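Local coordinates for glutamine aminotransferase class-II domain protein (Ruegeria pomeroyi, PDB 3MDN) that is a class-II glutamine amidotransferase-domain protein of the Ntn-hydrolase clan that probably hydrolyses glutamine to release ammonia for transfer, at residues E238-R243 and A252-F257; H184-A189 and S203-A208; L83-V88 and Q195-A200; R107-M112 and G156-P161; C4-Y9 and S188-D193. All blocks are in the same frame, centred on the assembly; numbering follows the deposited sequence.

Contact 1: E238-R243 and A252-F257; sequences ELRPGR and AAERDF
R243 binds two acidic side chains of strand 251-256 at once. Its CB leaves away from that strand, but bends at both middle torsions (chi2 -69°, chi3 -86°) bring the guanidinium back, with one face over the E254-R255 backbone and its edge toward the carboxylates. R243 NE reaches E254 OE1 at 2.9 Å and R243 NH2 reaches the same oxygen at 3.1 Å, a side-on grip on a single atom. Both bonds lie near the guanidinium plane, although the carboxylate is turned 72° from it. R243 NH1 bonds D256 OD1 at 2.7 Å, meeting that oxygen from above the carboxylate plane. Over the opposite face of this guanidinium lies R240 NH2, while R240 NH1, 4.0 Å from E254 OE1, makes a long bridge of charge alone. One water donates to E254 OE1 and E238 O and accepts from R240 N; the other E254 oxygen is engaged by Y213 OH. L239 CD1 packs 3.5 Å from E254 CD, an apolar flank to this network. Beside the antiparallel R243-D256 pair, F257 N bonds G242 O at 2.9 Å. G242, at positive phi, and R243 both face R201: a G1 beta bulge, where the loop enters the hairpin of strands 243-248 and 251-256.

Contact 2: H184-A189 and S203-A208; sequences HMRLSA and SSDHIA
R186 meets D205 because each chain is turned to suit: R186 bends at chi2 (-110°), swinging its guanidinium across S203, while D205 holds CG between its backbone N and carbonyl carbon (chi1 62°). The grip is side-on, one nitrogen to each oxygen: R186 NE to D205 OD2 at 2.8 Å, and R186 NH2 to the syn lone pair of D205 OD1 at 2.5 Å. I207 CB sits over the centre of the guanidinium, 3.6 Å from R186 CZ. I207 N bonds D205 OD2 at 3.2 Å, an Asx turn positioning the carboxylate. With a leucine in place of R186, D205 would probably be left without its countercharge and I207 without the flat group it covers. S204 N donates to M185 O at 2.8 Å and S204 OG accepts from M185 N at 3.0 Å, next to the antiparallel non-hydrogen-bonded pair R186-S203. The contact closes the end of the pairing between strands 185-192 and 197-203. Helix 161-179 packs on M185 and L187, strand 109-114 on L187 and S188.

Contact 3: L83-V88 and Q195-A200; sequences LFLSHV and QTLYAA
L83 and L197 mark the nearest backbone approach, their CA atoms 7.6 Å apart, too far for backbone hydrogen bonds; none joins the segments. Strands 84-87 and 197-203 belong to different sheets, and the chain turns a corner at L83, whose side chain points toward the opposing segment. There L83 CD2 comes 4.3 Å from L197 CB, while its other branch reaches past to the backbone, L83 CD1 lying 3.8 Å from Q195 N. That amide is not robbed of a partner, since D193 OD1 accepts from the N-H groups of both Q195 and T196. L197 carries CG anti to its backbone N (chi1 167°), which sends the branch across to meet L85. The two side chains run alongside in opposing directions and touch through one methyl each, L85 CD1 to L197 CD1 at 3.8 Å. A8 and H10 also pack on L197, and C110 and M112 on L85. With only methyl and methylene contacts between the side chains, the two sheets are joined by dispersion and exclusion of water, without directional bonds.

Contact 4: R107-M112 and G156-P161; sequences RRWCFM and GLEHDP
W109, at the start of strand 109-114, packs its indole on the turn that joins helix 144-154 to helix 161-179. The first helix ends in a Schellman motif with G156, at positive phi, as its C-prime residue; L157 follows directly and lies over one indole face. L157 CG is 3.9 Å from the centroid of the W109 six-membered ring, 10° off its normal, a CH-pi contact, and L157 CD2 reaches W109 CE3 at 3.7 Å. E158 CG and P161 CG also meet the indole, E158 CG 3.5 Å from W109 NE1 and P161 CG 4.0 Å from W109 CH2. E158 carries its chain extended beyond CG (chi2 166°), so that the methylenes pass the indole before the carboxylate meets R107. There R107 NH1 donates to the syn lone pair of E158 OE2 at 3.1 Å, nearly straight at 172° and within the guanidinium plane. The same guanidinium also bridges to E134 through NH2, which helps fix its rotation. In the turn, G156 O accepts from H159 N and D160 N, and D160 N-caps helix 161-179 through G163 N. The arrangement is a turn between two helices, packed on a beta sheet, consistent with the layered Ntn-hydrolase fold.

Contact 5: C4-Y9 and S188-D193; sequences CRWAAY and SAAFSD
W6 and A8 face S188 and A190 from another sheet, the axes of strand segments 6-9 and 188-192 lying 8.4 Å apart at closest and 32° from parallel. W6 CG stands between the backbone N and the carbonyl carbon (chi1 64°), which drops the indole toward the opposing strand. The pyrrole edge points at S188, and NE1 of W6 donates to S188 OG at 3.1 Å, the oxygen lying near the ring plane; a buried N-H and a buried hydroxyl are thereby paired. The six-membered ring instead presents a face: A190 CB sits 4.0 Å from the centroid of this W6 ring, 20° off the normal and offset toward the rim, in a CH-pi contact. This face-to-face packing of two antiparallel sheets is consistent with the stacked beta sheets of the Ntn-hydrolase fold. C4, the first residue modelled, stands just ahead of strand 6-10, a position consistent with the N-terminal cysteine nucleophile of class-II amidotransferases. With an alanine in place of W6, S188 OG would probably lose its donor and a gap would be likely to open over A190 between the sheets. M112 and V224 also touch W6. Farther along the strands, A8 CB meets A190 CB at 4.4 Å.

How the contacts relate
Contacts 3 and 5, centres 4 Å apart, form neighbouring parts of the same sheet-to-sheet interface. H87 CE1 lies 3.3 Å from C4 SG, so this interface runs up to C4, which sits where class-II amidotransferases carry their N-terminal cysteine nucleophile. Contact 4 adds the helices on the far side of the second sheet: M112 N is probably hydrogen-bonded to A190 O (2.9 Å), joining strand 109-114 to the strand used by contact 5. That strand also carries contact 2, which shares S188 and A189 with contact 5, and A189 O probably accepts from A200 N of contact 3 (3.0 Å). Contacts 1 and 2, 14 Å apart between centres, lie nearer the periphery and touch through P241 CB and A208 CB at 4.2 Å.

Contact 1: E238-R243 and A252-F257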
# COMPACT_ATOMS: atom_id res chain seq x y z
N GLU D 238 -36.83 0.17 -7.34
CA GLU D 238 -35.92 -0.17 -8.42
C GLU D 238 -35.89 0.93 -9.51
O GLU D 238 -36.94 1.35 -9.99
CB GLU D 238 -36.32 -1.53 -9.06
CG GLU D 238 -35.29 -1.97 -10.15
CD GLU D 238 -35.53 -3.38 -10.70
OE1 GLU D 238 -36.09 -4.23 -10.00
OE2 GLU D 238 -35.15 -3.65 -11.86
N LEU D 239 -34.71 1.39 -9.92
CA LEU D 239 -34.65 2.28 -11.07
C LEU D 239 -34.58 1.36 -12.29
O LEU D 239 -33.62 0.63 -12.47
CB LEU D 239 -33.42 3.23 -11.00
CG LEU D 239 -33.14 4.19 -12.16
CD1 LEU D 239 -34.20 5.28 -12.29
CD2 LEU D 239 -31.75 4.84 -12.01
N ARG D 240 -35.62 1.37 -13.11
CA ARG D 240 -35.65 0.50 -14.29
C ARG D 240 -34.57 0.86 -15.33
O ARG D 240 -34.13 2.03 -15.41
CB ARG D 240 -37.05 0.50 -14.91
CG ARG D 240 -38.09 -0.08 -13.94
CD ARG D 240 -39.52 -0.20 -14.53
NE ARG D 240 -39.91 0.94 -15.37
CZ ARG D 240 -40.15 2.18 -14.92
NH1 ARG D 240 -40.04 2.47 -13.63
NH2 ARG D 240 -40.49 3.14 -15.78
N PRO D 241 -34.13 -0.13 -16.13
CA PRO D 241 -33.21 0.15 -17.24
C PRO D 241 -33.83 1.19 -18.17
O PRO D 241 -35.03 1.21 -18.31
CB PRO D 241 -33.09 -1.20 -17.98
CG PRO D 241 -33.74 -2.20 -17.13
CD PRO D 241 -34.67 -1.50 -16.18
N GLY D 242 -33.02 2.06 -18.79
CA GLY D 242 -33.58 3.08 -19.70
C GLY D 242 -34.11 4.30 -18.95
O GLY D 242 -34.98 5.02 -19.45
N ARG D 243 -33.58 4.54 -17.75
CA ARG D 243 -34.09 5.59 -16.83
C ARG D 243 -32.95 6.36 -16.16
O ARG D 243 -31.89 5.80 -15.94
CB ARG D 243 -34.98 4.97 -15.71
CG ARG D 243 -36.22 4.25 -16.19
CD ARG D 243 -37.26 5.23 -16.75
NE ARG D 243 -38.11 5.76 -15.69
CZ ARG D 243 -39.10 6.63 -15.87
NH1 ARG D 243 -39.36 7.10 -17.08
NH2 ARG D 243 -39.82 7.03 -14.84
N ALA D 252 -36.75 13.73 -5.40
CA ALA D 252 -36.26 12.71 -6.33
C ALA D 252 -37.21 12.56 -7.51
O ALA D 252 -38.40 12.43 -7.31
CB ALA D 252 -36.11 11.38 -5.63
N ALA D 253 -36.68 12.57 -8.72
CA ALA D 253 -37.53 12.43 -9.90
C ALA D 253 -36.84 11.56 -10.95
O ALA D 253 -35.59 11.60 -11.09
CB ALA D 253 -37.86 13.81 -10.48
N GLU D 254 -37.62 10.77 -11.68
CA GLU D 254 -37.12 9.93 -12.76
C GLU D 254 -37.52 10.47 -14.12
O GLU D 254 -38.51 11.19 -14.24
CB GLU D 254 -37.67 8.51 -12.65
CG GLU D 254 -37.02 7.62 -11.60
CD GLU D 254 -37.56 6.19 -11.67
OE1 GLU D 254 -37.88 5.71 -12.78
OE2 GLU D 254 -37.65 5.54 -10.61
N ARG D 255 -36.80 10.04 -15.15
CA ARG D 255 -36.90 10.58 -16.50
C ARG D 255 -36.42 9.48 -17.44
O ARG D 255 -35.54 8.70 -17.05
CB ARG D 255 -35.91 11.73 -16.56
CG ARG D 255 -36.36 13.02 -17.14
CD ARG D 255 -35.17 13.98 -17.02
NE ARG D 255 -34.79 14.45 -18.35
CZ ARG D 255 -33.93 15.44 -18.61
NH1 ARG D 255 -33.33 16.11 -17.62
NH2 ARG D 255 -33.69 15.76 -19.87
N ASP D 256 -36.96 9.40 -18.65
CA ASP D 256 -36.51 8.40 -19.63
C ASP D 256 -35.07 8.70 -20.04
O ASP D 256 -34.64 9.86 -20.03
CB ASP D 256 -37.40 8.34 -20.90
CG ASP D 256 -38.79 7.68 -20.65
OD1 ASP D 256 -38.94 6.86 -19.70
OD2 ASP D 256 -39.74 7.98 -21.42
N PHE D 257 -34.33 7.66 -20.37
CA PHE D 257 -32.92 7.82 -20.69
C PHE D 257 -32.52 6.78 -21.72
O PHE D 257 -32.58 5.58 -21.47
CB PHE D 257 -32.05 7.69 -19.42
CG PHE D 257 -30.56 7.79 -19.69
CD1 PHE D 257 -29.96 9.03 -19.88
CD2 PHE D 257 -29.78 6.64 -19.78
CE1 PHE D 257 -28.59 9.14 -20.13
CE2 PHE D 257 -28.40 6.73 -20.03
CZ PHE D 257 -27.80 8.00 -20.21
O HOH W 1 -37.74 3.04 -12.39

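Contact 2: H184-A189 and S203-A208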
# COMPACT_ATOMS: atom_id res chain seq x y z
N HIS D 184 -22.41 -4.69 -25.74
CA HIS D 184 -21.79 -3.46 -26.17
C HIS D 184 -21.77 -2.41 -25.08
O HIS D 184 -20.79 -1.70 -24.93
CB HIS D 184 -22.40 -2.96 -27.48
CG HIS D 184 -22.25 -3.94 -28.61
ND1 HIS D 184 -21.01 -4.31 -29.11
CD2 HIS D 184 -23.17 -4.65 -29.31
CE1 HIS D 184 -21.18 -5.21 -30.06
NE2 HIS D 184 -22.48 -5.43 -30.21
N MSE D 185 -22.84 -2.32 -24.29
CA MSE D 185 -22.88 -1.33 -23.23
C MSE D 185 -23.71 -1.84 -22.08
O MSE D 185 -24.89 -2.11 -22.25
CB MSE D 185 -23.48 -0.01 -23.74
CG MSE D 185 -23.70 1.02 -22.60
SE MSE D 185 -21.97 1.69 -21.87
CE MSE D 185 -21.25 2.42 -23.53
N ARG D 186 -23.09 -2.03 -20.92
CA ARG D 186 -23.83 -2.33 -19.69
C ARG D 186 -23.47 -1.23 -18.70
O ARG D 186 -22.29 -1.01 -18.42
CB ARG D 186 -23.43 -3.68 -19.11
CG ARG D 186 -23.71 -4.86 -20.02
CD ARG D 186 -24.83 -5.69 -19.45
NE ARG D 186 -25.26 -6.80 -20.30
CZ ARG D 186 -24.95 -8.09 -20.11
NH1 ARG D 186 -24.16 -8.44 -19.08
NH2 ARG D 186 -25.43 -9.02 -20.93
N LEU D 187 -24.48 -0.55 -18.15
CA LEU D 187 -24.18 0.66 -17.40
C LEU D 187 -25.13 0.92 -16.23
O LEU D 187 -26.33 1.04 -16.41
CB LEU D 187 -24.24 1.87 -18.34
CG LEU D 187 -24.05 3.20 -17.57
CD1 LEU D 187 -22.97 4.02 -18.21
CD2 LEU D 187 -25.34 4.02 -17.51
N SER D 188 -24.57 1.06 -15.04
CA SER D 188 -25.26 1.72 -13.97
C SER D 188 -24.20 2.68 -13.50
O SER D 188 -23.00 2.33 -13.40
CB SER D 188 -25.66 0.74 -12.86
OG SER D 188 -24.55 0.60 -12.00
N ALA D 189 -24.58 3.93 -13.29
CA ALA D 189 -23.60 4.95 -12.88
C ALA D 189 -24.26 5.88 -11.88
O ALA D 189 -25.49 6.09 -11.94
CB ALA D 189 -23.16 5.75 -14.09
N SER D 203 -28.64 -0.51 -20.76
CA SER D 203 -27.91 -1.63 -21.37
C SER D 203 -28.25 -1.76 -22.85
O SER D 203 -29.39 -1.51 -23.26
CB SER D 203 -28.25 -2.95 -20.66
OG SER D 203 -27.57 -4.05 -21.28
N SER D 204 -27.31 -2.22 -23.65
CA SER D 204 -27.63 -2.54 -25.04
C SER D 204 -28.36 -3.88 -25.17
O SER D 204 -28.79 -4.22 -26.28
CB SER D 204 -26.36 -2.58 -25.87
OG SER D 204 -25.44 -3.47 -25.27
N ASP D 205 -28.48 -4.64 -24.08
CA ASP D 205 -29.24 -5.91 -24.12
C ASP D 205 -30.24 -5.97 -22.97
O ASP D 205 -30.60 -4.92 -22.43
CB ASP D 205 -28.33 -7.18 -24.23
CG ASP D 205 -27.36 -7.38 -23.01
OD1 ASP D 205 -26.46 -8.26 -23.12
OD2 ASP D 205 -27.49 -6.72 -21.96
N HIS D 206 -30.70 -7.16 -22.59
CA HIS D 206 -31.69 -7.33 -21.51
C HIS D 206 -31.14 -7.32 -20.09
O HIS D 206 -31.92 -7.29 -19.14
CB HIS D 206 -32.48 -8.64 -21.71
CG HIS D 206 -31.60 -9.84 -21.84
ND1 HIS D 206 -30.58 -9.93 -22.77
CD2 HIS D 206 -31.58 -11.01 -21.15
CE1 HIS D 206 -29.98 -11.10 -22.65
NE2 HIS D 206 -30.56 -11.77 -21.67
N ILE D 207 -29.82 -7.35 -19.92
CA ILE D 207 -29.20 -7.34 -18.58
C ILE D 207 -28.57 -5.96 -18.30
O ILE D 207 -27.79 -5.47 -19.12
CB ILE D 207 -28.09 -8.43 -18.45
CG1 ILE D 207 -28.69 -9.84 -18.51
CG2 ILE D 207 -27.28 -8.23 -17.16
CD1 ILE D 207 -27.63 -10.96 -18.62
N ALA D 208 -28.89 -5.37 -17.15
CA ALA D 208 -28.36 -4.07 -16.74
C ALA D 208 -28.02 -4.14 -15.27
O ALA D 208 -28.85 -4.57 -14.50
CB ALA D 208 -29.40 -3.01 -16.98
O HOH W 2 -25.26 -5.93 -26.69

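Contact 3: L83-V88 and Q195-A200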
# COMPACT_ATOMS: atom_id res chain seq x y z
N LEU D 83 -23.49 14.57 0.85
CA LEU D 83 -23.48 14.13 -0.54
C LEU D 83 -22.21 13.38 -0.83
O LEU D 83 -21.12 13.98 -0.87
CB LEU D 83 -23.61 15.32 -1.52
CG LEU D 83 -24.40 15.02 -2.82
CD1 LEU D 83 -24.59 16.30 -3.66
CD2 LEU D 83 -23.82 13.89 -3.69
N PHE D 84 -22.33 12.07 -1.01
CA PHE D 84 -21.13 11.30 -1.31
C PHE D 84 -21.41 10.04 -2.15
O PHE D 84 -22.55 9.62 -2.26
CB PHE D 84 -20.35 10.97 -0.04
CG PHE D 84 -21.10 10.12 0.96
CD1 PHE D 84 -20.94 8.75 0.99
CD2 PHE D 84 -21.93 10.71 1.92
CE1 PHE D 84 -21.60 7.98 1.93
CE2 PHE D 84 -22.59 9.96 2.86
CZ PHE D 84 -22.43 8.60 2.88
N LEU D 85 -20.33 9.46 -2.70
CA LEU D 85 -20.39 8.30 -3.59
C LEU D 85 -19.32 7.35 -3.08
O LEU D 85 -18.19 7.80 -2.84
CB LEU D 85 -20.03 8.75 -5.02
CG LEU D 85 -21.15 9.29 -5.96
CD1 LEU D 85 -21.84 10.49 -5.40
CD2 LEU D 85 -20.51 9.61 -7.33
N SER D 86 -19.64 6.06 -2.94
CA SER D 86 -18.66 5.04 -2.54
C SER D 86 -18.83 3.71 -3.27
O SER D 86 -19.95 3.36 -3.64
CB SER D 86 -18.63 4.85 -1.03
OG SER D 86 -19.92 4.71 -0.52
N HIS D 87 -17.73 2.97 -3.49
CA HIS D 87 -17.67 1.98 -4.61
C HIS D 87 -16.58 0.89 -4.47
O HIS D 87 -15.40 1.19 -4.51
CB HIS D 87 -17.56 2.71 -6.00
CG HIS D 87 -17.33 1.80 -7.18
ND1 HIS D 87 -18.37 1.19 -7.88
CD2 HIS D 87 -16.19 1.41 -7.81
CE1 HIS D 87 -17.87 0.45 -8.86
NE2 HIS D 87 -16.55 0.57 -8.84
N VAL D 88 -17.00 -0.37 -4.35
CA VAL D 88 -16.10 -1.51 -4.19
C VAL D 88 -15.69 -2.09 -5.53
O VAL D 88 -14.67 -1.69 -6.10
CB VAL D 88 -16.70 -2.62 -3.26
CG1 VAL D 88 -16.01 -3.98 -3.52
CG2 VAL D 88 -16.58 -2.22 -1.78
N GLN D 195 -24.14 19.43 -5.74
CA GLN D 195 -25.47 19.92 -5.35
C GLN D 195 -26.62 18.92 -5.63
O GLN D 195 -27.53 18.75 -4.82
CB GLN D 195 -25.76 21.24 -6.06
CG GLN D 195 -25.16 22.49 -5.35
CD GLN D 195 -26.27 23.27 -4.59
OE1 GLN D 195 -26.90 24.20 -5.13
NE2 GLN D 195 -26.53 22.85 -3.34
N THR D 196 -26.55 18.27 -6.79
CA THR D 196 -27.57 17.31 -7.22
C THR D 196 -26.90 15.95 -7.33
O THR D 196 -25.75 15.89 -7.72
CB THR D 196 -28.17 17.71 -8.59
OG1 THR D 196 -28.75 19.01 -8.49
CG2 THR D 196 -29.24 16.73 -9.05
N LEU D 197 -27.63 14.88 -7.04
CA LEU D 197 -27.07 13.54 -7.19
C LEU D 197 -27.83 12.88 -8.35
O LEU D 197 -29.06 12.98 -8.41
CB LEU D 197 -27.26 12.73 -5.90
CG LEU D 197 -26.99 11.22 -6.02
CD1 LEU D 197 -25.51 11.01 -6.38
CD2 LEU D 197 -27.33 10.45 -4.72
N TYR D 198 -27.10 12.22 -9.25
CA TYR D 198 -27.70 11.61 -10.43
C TYR D 198 -27.40 10.12 -10.43
O TYR D 198 -26.39 9.69 -9.88
CB TYR D 198 -27.10 12.17 -11.72
CG TYR D 198 -27.33 13.64 -11.93
CD1 TYR D 198 -26.35 14.57 -11.61
CD2 TYR D 198 -28.57 14.11 -12.40
CE1 TYR D 198 -26.56 15.93 -11.79
CE2 TYR D 198 -28.79 15.49 -12.59
CZ TYR D 198 -27.77 16.38 -12.29
OH TYR D 198 -27.97 17.73 -12.43
N ALA D 199 -28.25 9.35 -11.10
CA ALA D 199 -27.90 7.99 -11.37
C ALA D 199 -28.61 7.56 -12.62
O ALA D 199 -29.71 8.00 -12.89
CB ALA D 199 -28.29 7.08 -10.19
N ALA D 200 -27.98 6.72 -13.41
CA ALA D 200 -28.59 6.26 -14.65
C ALA D 200 -28.35 4.77 -14.77
O ALA D 200 -27.42 4.24 -14.19
CB ALA D 200 -28.01 7.01 -15.86

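Contact 4: R107-M112 and G156-P161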
# COMPACT_ATOMS: atom_id res chain seq x y z
N ARG D 107 -12.82 18.73 -11.55
CA ARG D 107 -13.52 19.97 -11.19
C ARG D 107 -14.56 19.73 -10.09
O ARG D 107 -14.23 19.13 -9.08
CB ARG D 107 -14.17 20.56 -12.44
CG ARG D 107 -13.13 20.94 -13.47
CD ARG D 107 -13.78 21.38 -14.76
NE ARG D 107 -12.72 21.63 -15.74
CZ ARG D 107 -12.93 22.11 -16.95
NH1 ARG D 107 -14.17 22.40 -17.35
NH2 ARG D 107 -11.89 22.30 -17.77
N ARG D 108 -15.80 20.18 -10.28
CA ARG D 108 -16.86 19.98 -9.26
C ARG D 108 -17.53 18.58 -9.26
O ARG D 108 -18.31 18.25 -8.33
CB ARG D 108 -17.99 21.03 -9.39
CG ARG D 108 -17.61 22.52 -9.17
CD ARG D 108 -18.84 23.45 -9.42
NE ARG D 108 -20.05 22.88 -8.80
CZ ARG D 108 -21.30 23.33 -8.95
NH1 ARG D 108 -21.56 24.39 -9.71
NH2 ARG D 108 -22.30 22.72 -8.32
N TRP D 109 -17.23 17.78 -10.29
CA TRP D 109 -18.00 16.55 -10.59
C TRP D 109 -17.28 15.28 -10.15
O TRP D 109 -16.05 15.23 -10.16
CB TRP D 109 -18.28 16.46 -12.09
CG TRP D 109 -19.25 17.46 -12.56
CD1 TRP D 109 -19.01 18.77 -12.88
CD2 TRP D 109 -20.66 17.25 -12.77
NE1 TRP D 109 -20.19 19.39 -13.29
CE2 TRP D 109 -21.21 18.47 -13.22
CE3 TRP D 109 -21.50 16.15 -12.58
CZ2 TRP D 109 -22.57 18.62 -13.51
CZ3 TRP D 109 -22.85 16.29 -12.87
CH2 TRP D 109 -23.37 17.52 -13.33
N CYS D 110 -18.05 14.27 -9.75
CA CYS D 110 -17.48 12.95 -9.50
C CYS D 110 -18.40 11.93 -10.08
O CYS D 110 -19.54 12.26 -10.40
CB CYS D 110 -17.25 12.69 -8.01
SG CYS D 110 -18.71 12.85 -6.97
N PHE D 111 -17.94 10.70 -10.21
CA PHE D 111 -18.60 9.75 -11.09
C PHE D 111 -18.12 8.34 -10.79
O PHE D 111 -16.95 8.13 -10.54
CB PHE D 111 -18.23 10.15 -12.53
CG PHE D 111 -18.85 9.29 -13.61
CD1 PHE D 111 -18.25 8.10 -13.99
CD2 PHE D 111 -20.01 9.70 -14.25
CE1 PHE D 111 -18.81 7.32 -14.98
CE2 PHE D 111 -20.58 8.93 -15.25
CZ PHE D 111 -19.98 7.73 -15.61
N MSE D 112 -19.03 7.39 -10.78
CA MSE D 112 -18.68 5.98 -10.69
C MSE D 112 -19.65 5.12 -11.52
O MSE D 112 -20.79 5.53 -11.78
CB MSE D 112 -18.62 5.50 -9.24
CG MSE D 112 -19.87 5.68 -8.45
SE MSE D 112 -19.57 5.06 -6.63
CE MSE D 112 -21.38 5.52 -5.99
N GLY D 156 -20.49 18.08 -22.56
CA GLY D 156 -21.29 19.09 -21.86
C GLY D 156 -21.92 18.67 -20.54
O GLY D 156 -22.92 19.27 -20.12
N LEU D 157 -21.34 17.67 -19.86
CA LEU D 157 -21.87 17.22 -18.55
C LEU D 157 -22.12 18.39 -17.59
O LEU D 157 -23.13 18.39 -16.87
CB LEU D 157 -20.96 16.17 -17.90
CG LEU D 157 -21.39 15.65 -16.51
CD1 LEU D 157 -22.59 14.76 -16.63
CD2 LEU D 157 -20.29 14.86 -15.84
N GLU D 158 -21.23 19.37 -17.63
CA GLU D 158 -21.31 20.56 -16.76
C GLU D 158 -22.58 21.39 -16.89
O GLU D 158 -23.03 21.94 -15.90
CB GLU D 158 -20.05 21.45 -16.90
CG GLU D 158 -18.81 20.84 -16.19
CD GLU D 158 -17.49 21.50 -16.58
OE1 GLU D 158 -17.22 21.64 -17.80
OE2 GLU D 158 -16.71 21.88 -15.68
N HIS D 159 -23.16 21.48 -18.07
CA HIS D 159 -24.41 22.21 -18.19
C HIS D 159 -25.61 21.37 -18.65
O HIS D 159 -26.74 21.86 -18.65
CB HIS D 159 -24.22 23.41 -19.12
CG HIS D 159 -23.58 23.05 -20.42
ND1 HIS D 159 -24.26 22.39 -21.42
CD2 HIS D 159 -22.32 23.23 -20.87
CE1 HIS D 159 -23.44 22.20 -22.45
NE2 HIS D 159 -22.26 22.69 -22.13
N ASP D 160 -25.38 20.12 -19.05
CA ASP D 160 -26.44 19.26 -19.62
C ASP D 160 -26.16 17.78 -19.30
O ASP D 160 -25.83 17.02 -20.19
CB ASP D 160 -26.49 19.50 -21.14
CG ASP D 160 -27.47 18.57 -21.87
OD1 ASP D 160 -28.41 18.01 -21.25
OD2 ASP D 160 -27.28 18.39 -23.10
N PRO D 161 -26.32 17.37 -18.04
CA PRO D 161 -25.88 16.04 -17.61
C PRO D 161 -26.56 14.87 -18.32
O PRO D 161 -25.89 13.94 -18.76
CB PRO D 161 -26.19 16.00 -16.12
CG PRO D 161 -26.52 17.40 -15.72
CD PRO D 161 -26.96 18.12 -16.96

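Contact 5: C4-Y9 and S188-D193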
# COMPACT_ATOMS: atom_id res chain seq x y z
N CYS D 4 -19.91 -5.88 -7.38
CA CYS D 4 -19.28 -4.54 -7.54
C CYS D 4 -20.09 -3.45 -6.81
O CYS D 4 -20.17 -2.30 -7.25
CB CYS D 4 -19.09 -4.20 -9.03
SG CYS D 4 -17.88 -2.84 -9.34
N ARG D 5 -20.68 -3.82 -5.67
CA ARG D 5 -21.48 -2.90 -4.86
C ARG D 5 -21.01 -1.43 -4.87
O ARG D 5 -19.86 -1.13 -4.55
CB ARG D 5 -21.54 -3.40 -3.42
N TRP D 6 -21.90 -0.52 -5.25
CA TRP D 6 -21.72 0.90 -4.94
C TRP D 6 -22.89 1.50 -4.14
O TRP D 6 -24.00 0.94 -4.11
CB TRP D 6 -21.37 1.72 -6.18
CG TRP D 6 -22.38 1.83 -7.34
CD1 TRP D 6 -22.26 1.27 -8.59
CD2 TRP D 6 -23.60 2.61 -7.37
NE1 TRP D 6 -23.33 1.65 -9.39
CE2 TRP D 6 -24.17 2.46 -8.66
CE3 TRP D 6 -24.26 3.43 -6.45
CZ2 TRP D 6 -25.37 3.09 -9.04
CZ3 TRP D 6 -25.44 4.05 -6.82
CH2 TRP D 6 -25.99 3.87 -8.10
N ALA D 7 -22.63 2.62 -3.46
CA ALA D 7 -23.67 3.35 -2.74
C ALA D 7 -23.46 4.86 -2.80
O ALA D 7 -22.32 5.34 -2.74
CB ALA D 7 -23.77 2.88 -1.31
N ALA D 8 -24.56 5.60 -2.90
CA ALA D 8 -24.53 7.06 -2.95
C ALA D 8 -25.54 7.66 -1.98
O ALA D 8 -26.57 7.05 -1.69
CB ALA D 8 -24.77 7.58 -4.38
N TYR D 9 -25.27 8.87 -1.51
CA TYR D 9 -26.12 9.49 -0.52
C TYR D 9 -26.31 10.97 -0.78
O TYR D 9 -25.38 11.66 -1.17
CB TYR D 9 -25.58 9.22 0.88
CG TYR D 9 -26.42 9.85 1.97
CD1 TYR D 9 -27.57 9.23 2.43
CD2 TYR D 9 -26.05 11.08 2.55
CE1 TYR D 9 -28.37 9.81 3.44
CE2 TYR D 9 -26.85 11.68 3.56
CZ TYR D 9 -28.02 11.02 3.98
OH TYR D 9 -28.79 11.56 4.97
N SER D 188 -24.57 1.06 -15.04
CA SER D 188 -25.26 1.72 -13.97
C SER D 188 -24.20 2.68 -13.50
O SER D 188 -23.00 2.33 -13.40
CB SER D 188 -25.66 0.74 -12.86
OG SER D 188 -24.55 0.60 -12.00
N ALA D 189 -24.58 3.93 -13.29
CA ALA D 189 -23.60 4.95 -12.88
C ALA D 189 -24.26 5.88 -11.88
O ALA D 189 -25.49 6.09 -11.94
CB ALA D 189 -23.16 5.75 -14.09
N ALA D 190 -23.45 6.43 -10.97
CA ALA D 190 -23.87 7.53 -10.08
C ALA D 190 -22.89 8.65 -10.24
O ALA D 190 -21.70 8.42 -10.48
CB ALA D 190 -23.93 7.08 -8.62
N PHE D 191 -23.37 9.88 -10.14
CA PHE D 191 -22.53 11.03 -10.42
C PHE D 191 -23.16 12.30 -9.82
O PHE D 191 -24.34 12.33 -9.59
CB PHE D 191 -22.18 11.17 -11.92
CG PHE D 191 -23.36 11.20 -12.85
CD1 PHE D 191 -24.02 10.02 -13.22
CD2 PHE D 191 -23.81 12.39 -13.39
CE1 PHE D 191 -25.12 10.06 -14.08
CE2 PHE D 191 -24.91 12.43 -14.25
CZ PHE D 191 -25.54 11.28 -14.62
N SER D 192 -22.33 13.31 -9.52
CA SER D 192 -22.78 14.52 -8.78
C SER D 192 -21.97 15.73 -9.15
O SER D 192 -20.78 15.62 -9.54
CB SER D 192 -22.63 14.32 -7.27
OG SER D 192 -23.20 15.40 -6.52
N ASP D 193 -22.57 16.90 -8.99
CA ASP D 193 -21.84 18.16 -9.13
C ASP D 193 -21.68 18.77 -7.76
O ASP D 193 -21.27 19.91 -7.64
CB ASP D 193 -22.57 19.14 -10.06
CG ASP D 193 -24.03 19.37 -9.65
OD1 ASP D 193 -24.44 18.90 -8.55
OD2 ASP D 193 -24.78 20.00 -10.43